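Local structure of chitinase (Chromobacterium violaceum, 4TXG) at residues A[273-278]-A[311-316]; A[253-258]-A[322-327]. The protein probably hydrolyses the glycosidic bonds of chitin, as a family 18 glycoside hydrolase with a TIM-barrel catalytic domain. One frame throughout, in Å; residues are numbered along the deposited sequence.

Interaction 1. Residues A[273-278]-A[311-316]. With CS (cesium ion), chain D.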
loop_
_atom_site.group_PDB
_atom_site.type_symbol
_atom_site.label_atom_id
_atom_site.label_comp_id
_atom_site.label_asym_id
_atom_site.label_seq_id
_atom_site.Cartn_x
_atom_site.Cartn_y
_atom_site.Cartn_z
ATOM N N GLY A 273 -19.656 -3.950 3.197
ATOM C CA GLY A 273 -18.725 -2.847 2.977
ATOM C C GLY A 273 -18.364 -2.595 1.523
ATOM O O GLY A 273 -19.237 -2.458 0.670
ATOM N N PHE A 274 -17.066 -2.534 1.244
ATOM C CA PHE A 274 -16.574 -2.333 -0.117
ATOM C C PHE A 274 -17.058 -3.403 -1.101
ATOM O O PHE A 274 -17.263 -3.117 -2.274
ATOM C CB PHE A 274 -15.037 -2.318 -0.122
ATOM C CG PHE A 274 -14.429 -0.976 0.183
ATOM C CD1 PHE A 274 -14.462 0.042 -0.755
ATOM C CD2 PHE A 274 -13.784 -0.750 1.388
ATOM C CE1 PHE A 274 -13.887 1.277 -0.486
ATOM C CE2 PHE A 274 -13.205 0.486 1.660
ATOM C CZ PHE A 274 -13.256 1.492 0.726
ATOM N N TYR A 275 -17.201 -4.641 -0.644
ATOM C CA TYR A 275 -17.572 -5.712 -1.567
ATOM C C TYR A 275 -18.960 -5.473 -2.158
ATOM O O TYR A 275 -19.156 -5.568 -3.377
ATOM C CB TYR A 275 -17.533 -7.067 -0.871
ATOM C CG TYR A 275 -16.154 -7.470 -0.400
ATOM C CD1 TYR A 275 -15.183 -7.877 -1.305
ATOM C CD2 TYR A 275 -15.830 -7.451 0.954
ATOM C CE1 TYR A 275 -13.917 -8.249 -0.883
ATOM C CE2 TYR A 275 -14.575 -7.831 1.392
ATOM C CZ TYR A 275 -13.622 -8.228 0.469
ATOM O OH TYR A 275 -12.373 -8.612 0.892
ATOM N N SER A 276 -19.917 -5.147 -1.297
ATOM C CA SER A 276 -21.291 -4.979 -1.753
ATOM C C SER A 276 -21.477 -3.599 -2.383
ATOM O O SER A 276 -22.331 -3.420 -3.247
ATOM C CB SER A 276 -22.273 -5.207 -0.592
ATOM O OG SER A 276 -21.879 -4.484 0.558
ATOM N N MET A 277 -20.656 -2.634 -1.972
ATOM C CA MET A 277 -20.750 -1.286 -2.525
ATOM C C MET A 277 -20.246 -1.249 -3.968
ATOM O O MET A 277 -20.782 -0.500 -4.786
ATOM C CB MET A 277 -19.972 -0.273 -1.662
ATOM C CG MET A 277 -20.029 1.186 -2.173
ATOM S SD MET A 277 -18.642 1.637 -3.266
ATOM C CE MET A 277 -17.372 1.836 -2.040
ATOM N N THR A 278 -19.232 -2.063 -4.289
ATOM C CA THR A 278 -18.671 -2.042 -5.643
ATOM C C THR A 278 -19.240 -3.094 -6.579
ATOM O O THR A 278 -19.182 -2.918 -7.786
ATOM C CB THR A 278 -17.126 -2.218 -5.640
ATOM O OG1 THR A 278 -16.775 -3.478 -5.051
ATOM C CG2 THR A 278 -16.460 -1.090 -4.863
ATOM N N ILE A 311 -8.081 4.981 -0.047
ATOM C CA ILE A 311 -8.904 3.784 -0.135
ATOM C C ILE A 311 -8.114 2.576 0.352
ATOM O O ILE A 311 -7.106 2.217 -0.241
ATOM C CB ILE A 311 -9.382 3.542 -1.584
ATOM C CG1 ILE A 311 -10.209 4.731 -2.068
ATOM C CG2 ILE A 311 -10.153 2.219 -1.683
ATOM C CD1 ILE A 311 -11.509 4.970 -1.253
ATOM N N ASP A 312 -8.568 1.966 1.441
ATOM C CA ASP A 312 -7.889 0.818 2.032
ATOM C C ASP A 312 -8.806 -0.409 1.959
ATOM O O ASP A 312 -9.249 -0.950 2.973
ATOM C CB ASP A 312 -7.487 1.131 3.470
ATOM C CG ASP A 312 -6.568 0.080 4.063
ATOM O OD1 ASP A 312 -6.271 -0.937 3.384
ATOM O OD2 ASP A 312 -6.142 0.268 5.219
ATOM N N PHE A 313 -9.094 -0.807 0.728
ATOM C CA PHE A 313 -9.970 -1.933 0.411
ATOM C C PHE A 313 -9.149 -3.222 0.494
ATOM O O PHE A 313 -8.293 -3.469 -0.359
ATOM C CB PHE A 313 -10.567 -1.673 -0.990
ATOM C CG PHE A 313 -11.563 -2.700 -1.508
ATOM C CD1 PHE A 313 -11.754 -3.947 -0.916
ATOM C CD2 PHE A 313 -12.297 -2.395 -2.649
ATOM C CE1 PHE A 313 -12.666 -4.865 -1.451
ATOM C CE2 PHE A 313 -13.222 -3.296 -3.183
ATOM C CZ PHE A 313 -13.398 -4.537 -2.586
ATOM N N GLU A 314 -9.385 -4.027 1.533
ATOM C CA GLU A 314 -8.614 -5.253 1.732
ATOM C C GLU A 314 -9.500 -6.497 1.583
ATOM O O GLU A 314 -10.077 -6.947 2.576
ATOM C CB GLU A 314 -7.936 -5.245 3.121
ATOM C CG GLU A 314 -7.065 -3.983 3.366
ATOM C CD GLU A 314 -6.234 -4.001 4.657
ATOM O OE1 GLU A 314 -6.214 -5.013 5.387
ATOM O OE2 GLU A 314 -5.583 -2.976 4.945
ATOM N N TYR A 315 -9.610 -7.079 0.381
ATOM C CA TYR A 315 -8.881 -6.699 -0.842
ATOM C C TYR A 315 -9.742 -6.978 -2.058
ATOM O O TYR A 315 -10.507 -7.942 -2.047
ATOM C CB TYR A 315 -7.593 -7.513 -1.015
ATOM C CG TYR A 315 -6.603 -7.331 0.086
ATOM C CD1 TYR A 315 -5.714 -6.273 0.063
ATOM C CD2 TYR A 315 -6.570 -8.213 1.159
ATOM C CE1 TYR A 315 -4.805 -6.100 1.074
ATOM C CE2 TYR A 315 -5.673 -8.040 2.180
ATOM C CZ TYR A 315 -4.792 -6.982 2.131
ATOM O OH TYR A 315 -3.886 -6.814 3.149
ATOM N N PRO A 316 -9.574 -6.186 -3.128
ATOM C CA PRO A 316 -10.302 -6.444 -4.373
ATOM C C PRO A 316 -9.578 -7.481 -5.230
ATOM O O PRO A 316 -9.174 -7.197 -6.362
ATOM C CB PRO A 316 -10.313 -5.072 -5.054
ATOM C CG PRO A 316 -8.974 -4.478 -4.649
ATOM C CD PRO A 316 -8.763 -4.952 -3.211
HETATM CS CS CS D . -3.224 -4.259 6.398
HETATM O O HOH W 1 -11.920 -8.733 3.531
HETATM O O HOH W 2 -4.430 -1.229 6.930
HETATM O O HOH W 3 -4.126 -7.188 5.888
HETATM O O HOH W 4 -4.095 -4.960 9.611
HETATM O O HOH W 5 -2.191 -1.215 7.616
HETATM O O HOH W 6 -1.234 -5.786 7.397
#
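Just past the C-terminal end of barrel strand 308-312, Phe-274 and Tyr-275 of helix 273-278 pack against the Phe-313 ring, over one face and at its edge. Residues 311-314 read IDFE and close the DxxDxDxE signature of family 18. Glu-314 is therefore probably the general acid, as in relatives. The three aromatic rings form a buried cluster. The Phe-274 and Phe-313 planes are only 14° apart, but the rings are slid so far that they barely overlap. Each CB sits over the other ring instead. Phe-274 CB lies 3.5 Å from the Phe-313 centroid, almost on the ring normal, and Phe-313 CB lies 4.1 Å from the Phe-274 centroid. Phe-313 CG is anti to the backbone N (chi1 -178°), which carries its ring toward the helix. Tyr-275 completes the cluster with a T-shaped contact. The edge of Phe-313 points at the Tyr-275 face, with the planes at 85° and Phe-313 CE1 3.7 Å from Tyr-275 CE1. Pro-316 CB sits over the rim of the opposite face of Phe-313. Tyr-275 OH accepts a rather bent hydrogen bond from Tyr-315 N (3.2 Å). A water also links this hydroxyl to Glu-314 O. These two polar contacts hold Glu-314 O and Tyr-315 N, on either side of a non-proline cis peptide bond. The Glu-314 side chain leaves the backbone away from the helix, and its carboxylate binds a cesium ion through both oxygens, with OE1 at 3.2 Å from the metal. Met-395 SD and several waters add to the site. The far end of the Phe-274 ring, CZ, touches Ile-311 CG2. Helix 338-360 packs beside it through Leu-345 on Phe-274 and Leu-338 on Tyr-275, while Val-193 of strand 185-193 also meets Phe-274.

Interaction 2. Residues A[253-258]-A[322-327]; sequences GGWAET and AGNPLD
Trp-255 and Asn-324 stack, the indole lying over the amide with their planes 18° apart. The amide end sits near the pyrrole part of the indole, with ND2 of Asn-324 3.5 Å from NE1 of Trp-255. Further out, Asn-324 CB lies over the six-membered ring, 4.0 Å from its centroid. On the same face, Asn-324 N and CA lie against the outer rim, near CH2 and CZ2, and Ala-322 O meets the indole edge near its plane. Pro-325 CD makes a looser contact with Trp-255 CZ2, at 4.1 Å. Asn-324 CG is anti to the backbone N (chi1 -173°), which extends the amide toward the backbone of Trp-255. There ND2 donates to Trp-255 O (2.9 Å) from above the carbonyl plane, in a nearly straight bond of 162°. The other end of the amide is also held. OD1 accepts from Leu-326 N (3.0 Å) in an Asx turn, so the amide is fixed at both ends. A water donates to Trp-255 O and to Asp-327 OD2, forming a second bridge. Asp-327 OD1 is in a salt bridge with Arg-268. The contact joins the loops that follow two adjacent parallel barrel strands, 247-253 and 308-312. Helix 254-257 carries the tryptophan, the turn before helix 328-331 carries the asparagine, and Tyr-275 of helix 273-278 touches both Thr-258 and Asp-327.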
loop_
_atom_site.group_PDB
_atom_site.type_symbol
_atom_site.label_atom_id
_atom_site.label_comp_id
_atom_site.label_asym_id
_atom_site.label_seq_id
_atom_site.Cartn_x
_atom_site.Cartn_y
_atom_site.Cartn_z
ATOM N N GLY A 253 -11.792 1.781 5.229
ATOM C CA GLY A 253 -11.657 0.332 5.175
ATOM C C GLY A 253 -10.739 -0.245 6.242
ATOM O O GLY A 253 -11.022 -0.159 7.440
ATOM N N GLY A 254 -9.637 -0.839 5.806
ATOM C CA GLY A 254 -8.765 -1.569 6.706
ATOM C C GLY A 254 -9.216 -3.009 6.826
ATOM O O GLY A 254 -10.217 -3.397 6.230
ATOM N N TRP A 255 -8.498 -3.800 7.618
ATOM C CA TRP A 255 -8.764 -5.235 7.702
ATOM C C TRP A 255 -10.140 -5.523 8.307
ATOM O O TRP A 255 -10.885 -6.356 7.792
ATOM C CB TRP A 255 -7.664 -5.931 8.511
ATOM C CG TRP A 255 -7.743 -7.455 8.535
ATOM C CD1 TRP A 255 -7.906 -8.247 9.639
ATOM C CD2 TRP A 255 -7.647 -8.350 7.414
ATOM N NE1 TRP A 255 -7.922 -9.570 9.277
ATOM C CE2 TRP A 255 -7.765 -9.664 7.921
ATOM C CE3 TRP A 255 -7.482 -8.171 6.037
ATOM C CZ2 TRP A 255 -7.710 -10.791 7.097
ATOM C CZ3 TRP A 255 -7.434 -9.296 5.217
ATOM C CH2 TRP A 255 -7.553 -10.587 5.753
ATOM N N ALA A 256 -10.481 -4.817 9.380
ATOM C CA ALA A 256 -11.721 -5.083 10.110
ATOM C C ALA A 256 -12.955 -4.464 9.460
ATOM O O ALA A 256 -14.062 -5.010 9.572
ATOM C CB ALA A 256 -11.599 -4.580 11.559
ATOM N N GLU A 257 -12.793 -3.322 8.800
ATOM C CA GLU A 257 -13.975 -2.615 8.296
ATOM C C GLU A 257 -13.990 -2.425 6.777
ATOM O O GLU A 257 -14.673 -1.545 6.255
ATOM C CB GLU A 257 -14.110 -1.264 8.996
ATOM C CG GLU A 257 -14.400 -1.408 10.496
ATOM C CD GLU A 257 -14.811 -0.095 11.157
ATOM O OE1 GLU A 257 -13.935 0.775 11.353
ATOM O OE2 GLU A 257 -16.007 0.063 11.490
ATOM N N THR A 258 -13.266 -3.272 6.064
ATOM C CA THR A 258 -13.443 -3.338 4.614
ATOM C C THR A 258 -14.824 -3.905 4.274
ATOM O O THR A 258 -15.480 -3.437 3.342
ATOM C CB THR A 258 -12.340 -4.192 3.948
ATOM O OG1 THR A 258 -11.166 -3.387 3.779
ATOM C CG2 THR A 258 -12.789 -4.704 2.584
ATOM N N ALA A 322 -9.169 -14.895 0.263
ATOM C CA ALA A 322 -8.116 -13.922 0.528
ATOM C C ALA A 322 -8.582 -12.842 1.490
ATOM O O ALA A 322 -7.769 -12.212 2.167
ATOM C CB ALA A 322 -7.634 -13.294 -0.769
ATOM N N GLY A 323 -9.891 -12.629 1.553
ATOM C CA GLY A 323 -10.433 -11.585 2.398
ATOM C C GLY A 323 -10.391 -11.939 3.877
ATOM O O GLY A 323 -10.042 -13.067 4.248
ATOM N N ASN A 324 -10.709 -10.960 4.723
ATOM C CA ASN A 324 -11.004 -11.212 6.132
ATOM C C ASN A 324 -12.028 -12.341 6.168
ATOM O O ASN A 324 -13.026 -12.268 5.455
ATOM C CB ASN A 324 -11.536 -9.932 6.795
ATOM C CG ASN A 324 -11.705 -10.051 8.305
ATOM O OD1 ASN A 324 -12.151 -11.073 8.824
ATOM N ND2 ASN A 324 -11.381 -8.972 9.019
ATOM N N PRO A 325 -11.770 -13.408 6.954
ATOM C CA PRO A 325 -12.718 -14.534 6.983
ATOM C C PRO A 325 -14.164 -14.099 7.251
ATOM O O PRO A 325 -15.101 -14.745 6.787
ATOM C CB PRO A 325 -12.196 -15.400 8.131
ATOM C CG PRO A 325 -10.738 -15.126 8.164
ATOM C CD PRO A 325 -10.586 -13.665 7.797
ATOM N N LEU A 326 -14.329 -13.003 7.983
ATOM C CA LEU A 326 -15.654 -12.454 8.266
ATOM C C LEU A 326 -16.371 -11.940 7.011
ATOM O O LEU A 326 -17.581 -11.708 7.034
ATOM C CB LEU A 326 -15.532 -11.318 9.287
ATOM C CG LEU A 326 -15.045 -11.744 10.672
ATOM C CD1 LEU A 326 -14.822 -10.515 11.533
ATOM C CD2 LEU A 326 -16.055 -12.672 11.305
ATOM N N ASP A 327 -15.617 -11.750 5.930
ATOM C CA ASP A 327 -16.141 -11.206 4.680
ATOM C C ASP A 327 -16.351 -12.246 3.574
ATOM O O ASP A 327 -16.811 -11.901 2.489
ATOM C CB ASP A 327 -15.191 -10.133 4.143
ATOM C CG ASP A 327 -15.044 -8.963 5.083
ATOM O OD1 ASP A 327 -15.951 -8.757 5.915
ATOM O OD2 ASP A 327 -14.027 -8.241 4.981
HETATM O O HOH W 7 -13.419 -6.307 6.767
#

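Both contacts lie at the C-terminal ends of the barrel strands. Interaction 1 sets helix 273-278 against the end of strand 308-312 and the residues after it; interaction 2 joins helix 254-257 to the loop further along. Interaction 1 is buried and mostly aromatic. Interaction 2 is only partly buried, and its tryptophan is exposed. There an amide stacks on the indole and also hydrogen-bonds to the tryptophan backbone. Along the chain, interaction 1 is nested within the loop that interaction 2 closes. Phe-274 N probably bonds to Thr-258 O (2.8 Å), and Gly-254 N to Asp-312 O (2.9 Å). Thr-258 OG1 accepts from Glu-314 N. Segment 253-258 is thus bonded to both segments of interaction 1.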